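PDB 5C9F: ApRick protease from Rickettsia conorii, which probably acts as a retropepsin-like aspartic endopeptidase, the chain here being the soluble protease domain of a longer membrane protein. Local coordinates for residues K74-T79 with G94-G99; A44-D49 with G99-S104. One frame throughout, in Å; residues are numbered along the deposited sequence.

Contact 1: residues K74-T79 with G94-G99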
loop_
_atom_site.group_PDB
_atom_site.type_symbol
_atom_site.label_atom_id
_atom_site.label_comp_id
_atom_site.label_asym_id
_atom_site.label_seq_id
_atom_site.Cartn_x
_atom_site.Cartn_y
_atom_site.Cartn_z
ATOM N N LYS A 74 17.555 26.467 -28.171
ATOM C CA LYS A 74 18.271 25.217 -28.494
ATOM C C LYS A 74 18.563 24.393 -27.218
ATOM O O LYS A 74 18.857 24.944 -26.152
ATOM C CB LYS A 74 19.570 25.527 -29.269
ATOM C CG LYS A 74 19.316 26.171 -30.618
ATOM C CD LYS A 74 18.523 25.250 -31.511
ATOM C CE LYS A 74 19.247 24.001 -31.893
ATOM N NZ LYS A 74 20.615 24.187 -32.413
ATOM N N ALA A 75 18.498 23.079 -27.348
ATOM C CA ALA A 75 18.840 22.157 -26.282
ATOM C C ALA A 75 19.468 20.841 -26.761
ATOM O O ALA A 75 19.232 20.389 -27.898
ATOM C CB ALA A 75 17.600 21.895 -25.402
ATOM N N ALA A 76 20.256 20.225 -25.891
ATOM C CA ALA A 76 20.831 18.900 -26.128
ATOM C C ALA A 76 20.017 17.897 -25.346
ATOM O O ALA A 76 19.833 18.040 -24.124
ATOM C CB ALA A 76 22.291 18.841 -25.685
ATOM N N PRO A 77 19.520 16.861 -26.022
ATOM C CA PRO A 77 18.797 15.810 -25.317
ATOM C C PRO A 77 19.742 14.944 -24.516
ATOM O O PRO A 77 20.841 14.715 -24.957
ATOM C CB PRO A 77 18.151 14.996 -26.459
ATOM C CG PRO A 77 18.980 15.293 -27.649
ATOM C CD PRO A 77 19.493 16.677 -27.484
ATOM N N ILE A 78 19.309 14.501 -23.332
ATOM C CA ILE A 78 20.069 13.601 -22.489
ATOM C C ILE A 78 19.125 12.577 -21.914
ATOM O O ILE A 78 17.914 12.758 -21.926
ATOM C CB ILE A 78 20.795 14.336 -21.359
ATOM C CG1 ILE A 78 19.792 15.161 -20.524
ATOM C CG2 ILE A 78 21.904 15.264 -21.931
ATOM C CD1 ILE A 78 20.360 15.723 -19.262
ATOM N N THR A 79 19.704 11.530 -21.349
ATOM C CA THR A 79 18.966 10.534 -20.567
ATOM C C THR A 79 19.586 10.387 -19.180
ATOM O O THR A 79 20.780 10.318 -19.051
ATOM C CB THR A 79 18.979 9.178 -21.278
ATOM O OG1 THR A 79 18.368 9.344 -22.562
ATOM C CG2 THR A 79 18.219 8.149 -20.479
ATOM N N GLY A 94 15.602 14.015 -20.574
ATOM C CA GLY A 94 15.803 15.419 -20.254
ATOM C C GLY A 94 16.517 16.120 -21.360
ATOM O O GLY A 94 16.806 15.544 -22.416
ATOM N N HIS A 95 16.792 17.389 -21.154
ATOM C CA HIS A 95 17.589 18.116 -22.080
ATOM C C HIS A 95 18.268 19.239 -21.329
ATOM O O HIS A 95 17.863 19.600 -20.232
ATOM C CB HIS A 95 16.739 18.719 -23.206
ATOM C CG HIS A 95 15.743 19.732 -22.719
ATOM N ND1 HIS A 95 14.448 19.395 -22.427
ATOM C CD2 HIS A 95 15.836 21.077 -22.520
ATOM C CE1 HIS A 95 13.780 20.482 -22.062
ATOM N NE2 HIS A 95 14.597 21.510 -22.103
ATOM N N VAL A 96 19.356 19.725 -21.897
ATOM C CA VAL A 96 20.051 20.893 -21.337
ATOM C C VAL A 96 20.091 22.041 -22.310
ATOM O O VAL A 96 20.477 21.873 -23.479
ATOM C CB VAL A 96 21.422 20.544 -20.712
ATOM C CG1 VAL A 96 22.013 19.281 -21.248
ATOM C CG2 VAL A 96 22.360 21.706 -20.721
ATOM N N GLY A 97 19.652 23.199 -21.825
ATOM C CA GLY A 97 19.618 24.401 -22.611
ATOM C C GLY A 97 21.010 25.075 -22.640
ATOM O O GLY A 97 21.976 24.572 -22.068
ATOM N N LEU A 98 21.099 26.207 -23.324
ATOM C CA LEU A 98 22.352 26.978 -23.493
ATOM C C LEU A 98 22.468 28.056 -22.453
ATOM O O LEU A 98 23.514 28.677 -22.314
ATOM C CB LEU A 98 22.437 27.583 -24.896
ATOM C CG LEU A 98 22.774 26.615 -26.038
ATOM C CD1 LEU A 98 22.766 27.299 -27.400
ATOM C CD2 LEU A 98 24.148 25.989 -25.763
ATOM N N GLY A 99 21.393 28.310 -21.723
ATOM C CA GLY A 99 21.522 29.247 -20.642
ATOM C C GLY A 99 20.290 29.993 -20.227
ATOM O O GLY A 99 20.326 30.807 -19.291
#
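Ala76 and Val96 form an antiparallel hydrogen-bonded pair, Ile78 and Gly94 a second; the axes of the segments 74-79 and 94-97 run at 147° to each other and approach to 4.4 Å. Both pairs are closed in both directions. Ala76 N reaches Val96 O at 2.9 Å, and Val96 N returns to Ala76 O at 2.8 Å. At the other pair Ile78 N meets Gly94 O at 2.9 Å in a nearly straight bond (174° at the hydrogen), although the donor sits well above the carbonyl plane. Pro77, which has no N-H to give, falls at the non-hydrogen-bonded position opposite His95, so the register costs no bond there. The two strands are the arms of the hairpin 71-84/88-97 in the single-lobe retropepsin fold; strand 71-84 also pairs with 64-68, a second hairpin that probably corresponds to the flap of the viral enzymes.

On the face carrying Ala75, Pro77 and His95, the imidazole lies obliquely beside the Ala75 methyl, His95 CD2 being 3.5 Å from Ala75 CB. A chi1 of 63° swings the ring over to that methyl. The ring also stacks with Tyr66, and its ND1 is hydrogen-bonded to Asp42, fixing the rotation of the imidazole. On the other face, Ile78 and Val96 cross at about a right angle, with Ile78 CG2 touching Val96 CG1 at 4.1 Å, while Ile78 CG1 lies 3.5 Å from Gly94 C, over a residue with no side chain. Toward the exposed end Leu98 CD1 comes alongside Lys74 CB at 4.1 Å, while the lysine chain bends away to bond Tyr62 O through NZ.

Contact 2: residues A44-D49 with G99-S104; sequences ALTKED and GDLDIS
Thr46 turns its OG1 between the backbone N and the carbonyl carbon (chi1 63°), which sends CG2 beside the N and over the loop 99-104; Ser104, with OG anti to its carbonyl carbon (chi1 -68°), points its hydroxyl back at Thr46 and Asp49. Thr46 is the N-cap residue of helix 47-52, and it sits where the chain leaves strand 43-45 and meets the start of strand 104-106, probably part of the psi-shaped core typical of aspartic proteases. Thr46 OG1 accepts from Asp49 N at 3.0 Å and caps the first turn.

A capping box would have the Asp49 carboxylate return to Thr46 N. Here the Ser104 hydroxyl is interposed: its OG accepts from Thr46 N at 3.0 Å, nearly straight (164°), and donates to Asp49 OD2 at 2.6 Å, using the anti lone pair of that oxygen. Two bonds therefore hold the hydroxyl, one accepted and one donated, and the helix start is tied to the incoming strand. A backbone hydrogen bond between Ser104 and Met35 links the site to strand 30-36.

The Thr46 methyl rests against a backbone carbonyl, CG2 lying 3.2 Å from Leu101 O; Leu101 CD2 packs on Ala44 CB at 3.9 Å, close to Ala44 O as well. At the exposed end Lys47 bends its chain toward Gly99 but spends NZ on Leu98 O. One water accepts from Lys47 N and donates to Leu101 O. A second bridges Ser104 and Asp49, accepting from Ser104 N at 3.1 Å and donating to Asp49 OD2, the same oxygen that takes the serine hydroxyl.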
loop_
_atom_site.group_PDB
_atom_site.type_symbol
_atom_site.label_atom_id
_atom_site.label_comp_id
_atom_site.label_asym_id
_atom_site.label_seq_id
_atom_site.Cartn_x
_atom_site.Cartn_y
_atom_site.Cartn_z
ATOM N N ALA A 44 14.103 19.622 -17.708
ATOM C CA ALA A 44 15.006 20.651 -18.230
ATOM C C ALA A 44 16.092 20.954 -17.204
ATOM O O ALA A 44 15.811 21.417 -16.116
ATOM C CB ALA A 44 14.213 21.909 -18.555
ATOM N N LEU A 45 17.333 20.646 -17.525
ATOM C CA LEU A 45 18.419 20.874 -16.599
ATOM C C LEU A 45 19.147 22.176 -16.919
ATOM O O LEU A 45 19.458 22.449 -18.071
ATOM C CB LEU A 45 19.440 19.731 -16.674
ATOM C CG LEU A 45 19.288 18.375 -16.082
ATOM C CD1 LEU A 45 20.617 17.646 -16.222
ATOM C CD2 LEU A 45 18.908 18.498 -14.608
ATOM N N THR A 46 19.511 22.914 -15.891
ATOM C CA THR A 46 20.380 24.046 -16.094
ATOM C C THR A 46 21.718 23.536 -16.550
ATOM O O THR A 46 22.120 22.406 -16.273
ATOM C CB THR A 46 20.593 24.893 -14.804
ATOM O OG1 THR A 46 21.244 24.086 -13.803
ATOM C CG2 THR A 46 19.265 25.383 -14.261
ATOM N N LYS A 47 22.456 24.395 -17.230
ATOM C CA LYS A 47 23.854 24.060 -17.552
ATOM C C LYS A 47 24.673 23.692 -16.314
ATOM O O LYS A 47 25.469 22.673 -16.300
ATOM C CB LYS A 47 24.537 25.253 -18.303
ATOM C CG LYS A 47 23.983 25.513 -19.685
ATOM C CD LYS A 47 24.964 26.369 -20.527
ATOM C CE LYS A 47 25.436 27.675 -19.828
ATOM N NZ LYS A 47 25.428 28.925 -20.678
ATOM N N GLU A 48 24.511 24.439 -15.229
ATOM C CA GLU A 48 25.269 24.118 -14.008
ATOM C C GLU A 48 24.899 22.723 -13.418
ATOM O O GLU A 48 25.777 21.972 -12.991
ATOM C CB GLU A 48 25.085 25.220 -12.982
ATOM C CG GLU A 48 25.651 24.917 -11.609
ATOM C CD GLU A 48 25.389 26.045 -10.584
ATOM O OE1 GLU A 48 24.886 25.756 -9.481
ATOM O OE2 GLU A 48 25.696 27.236 -10.857
ATOM N N ASP A 49 23.613 22.385 -13.342
ATOM C CA ASP A 49 23.205 21.022 -12.891
ATOM C C ASP A 49 23.726 19.929 -13.838
ATOM O O ASP A 49 24.170 18.877 -13.376
ATOM C CB ASP A 49 21.702 20.899 -12.758
ATOM C CG ASP A 49 21.153 21.656 -11.546
ATOM O OD1 ASP A 49 21.935 21.886 -10.596
ATOM O OD2 ASP A 49 19.937 21.977 -11.533
ATOM N N GLY A 99 21.393 28.310 -21.723
ATOM C CA GLY A 99 21.522 29.247 -20.642
ATOM C C GLY A 99 20.290 29.993 -20.227
ATOM O O GLY A 99 20.326 30.807 -19.291
ATOM N N ASP A 100 19.163 29.723 -20.870
ATOM C CA ASP A 100 17.948 30.464 -20.494
ATOM C C ASP A 100 17.423 30.128 -19.089
ATOM O O ASP A 100 16.403 30.658 -18.742
ATOM C CB ASP A 100 16.826 30.276 -21.530
ATOM C CG ASP A 100 15.805 31.467 -21.570
ATOM O OD1 ASP A 100 15.830 32.455 -20.774
ATOM O OD2 ASP A 100 14.933 31.391 -22.443
ATOM N N LEU A 101 18.143 29.350 -18.259
ATOM C CA LEU A 101 17.476 28.637 -17.149
ATOM C C LEU A 101 17.989 28.860 -15.710
ATOM O O LEU A 101 19.060 28.407 -15.305
ATOM C CB LEU A 101 17.390 27.124 -17.470
ATOM C CG LEU A 101 16.244 26.329 -16.856
ATOM C CD1 LEU A 101 14.916 26.833 -17.403
ATOM C CD2 LEU A 101 16.421 24.838 -17.136
ATOM N N ASP A 102 17.145 29.457 -14.874
ATOM C CA ASP A 102 17.503 29.691 -13.450
ATOM C C ASP A 102 17.479 28.463 -12.556
ATOM O O ASP A 102 18.321 28.287 -11.682
ATOM C CB ASP A 102 16.545 30.731 -12.831
ATOM C CG ASP A 102 17.216 31.570 -11.751
ATOM O OD1 ASP A 102 18.263 32.180 -12.040
ATOM O OD2 ASP A 102 16.689 31.626 -10.623
ATOM N N ILE A 103 16.517 27.586 -12.783
ATOM C CA ILE A 103 16.445 26.376 -11.982
ATOM C C ILE A 103 15.929 25.242 -12.838
ATOM O O ILE A 103 15.086 25.438 -13.749
ATOM C CB ILE A 103 15.537 26.599 -10.752
ATOM C CG1 ILE A 103 15.644 25.430 -9.818
ATOM C CG2 ILE A 103 14.112 26.803 -11.192
ATOM C CD1 ILE A 103 15.160 25.697 -8.426
ATOM N N SER A 104 16.435 24.037 -12.576
ATOM C CA SER A 104 16.024 22.914 -13.345
ATOM C C SER A 104 14.559 22.638 -13.152
ATOM O O SER A 104 14.017 22.916 -12.072
ATOM C CB SER A 104 16.852 21.701 -12.966
ATOM O OG SER A 104 18.158 21.903 -13.394
HETATM O O HOH W 1 21.248 27.447 -17.412
HETATM O O HOH W 2 18.326 23.271 -10.203
#

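Overall arrangement
From the N terminus, after strands 2-14, 22-27 and 30-36, the chain reaches 44-49, the end of strand 43-45 and the start of helix 47-52, then passes through strand 64-68 into 74-79. The hairpin turns back along strand 88-97, and contact 1 closes this short loop of 14 residues. Contact 2 closes the wider one, of 49 residues, when the chain reaches 99-104, so contact 1 falls within that span, save for Gly99, which belongs to both. The centres are 9 Å apart. Strand 88-97 is the link: it pairs antiparallel with 71-84 and parallel with 43-45, through Leu45 N to His95 O, joining the hairpin to the capped helix and strand 104-106.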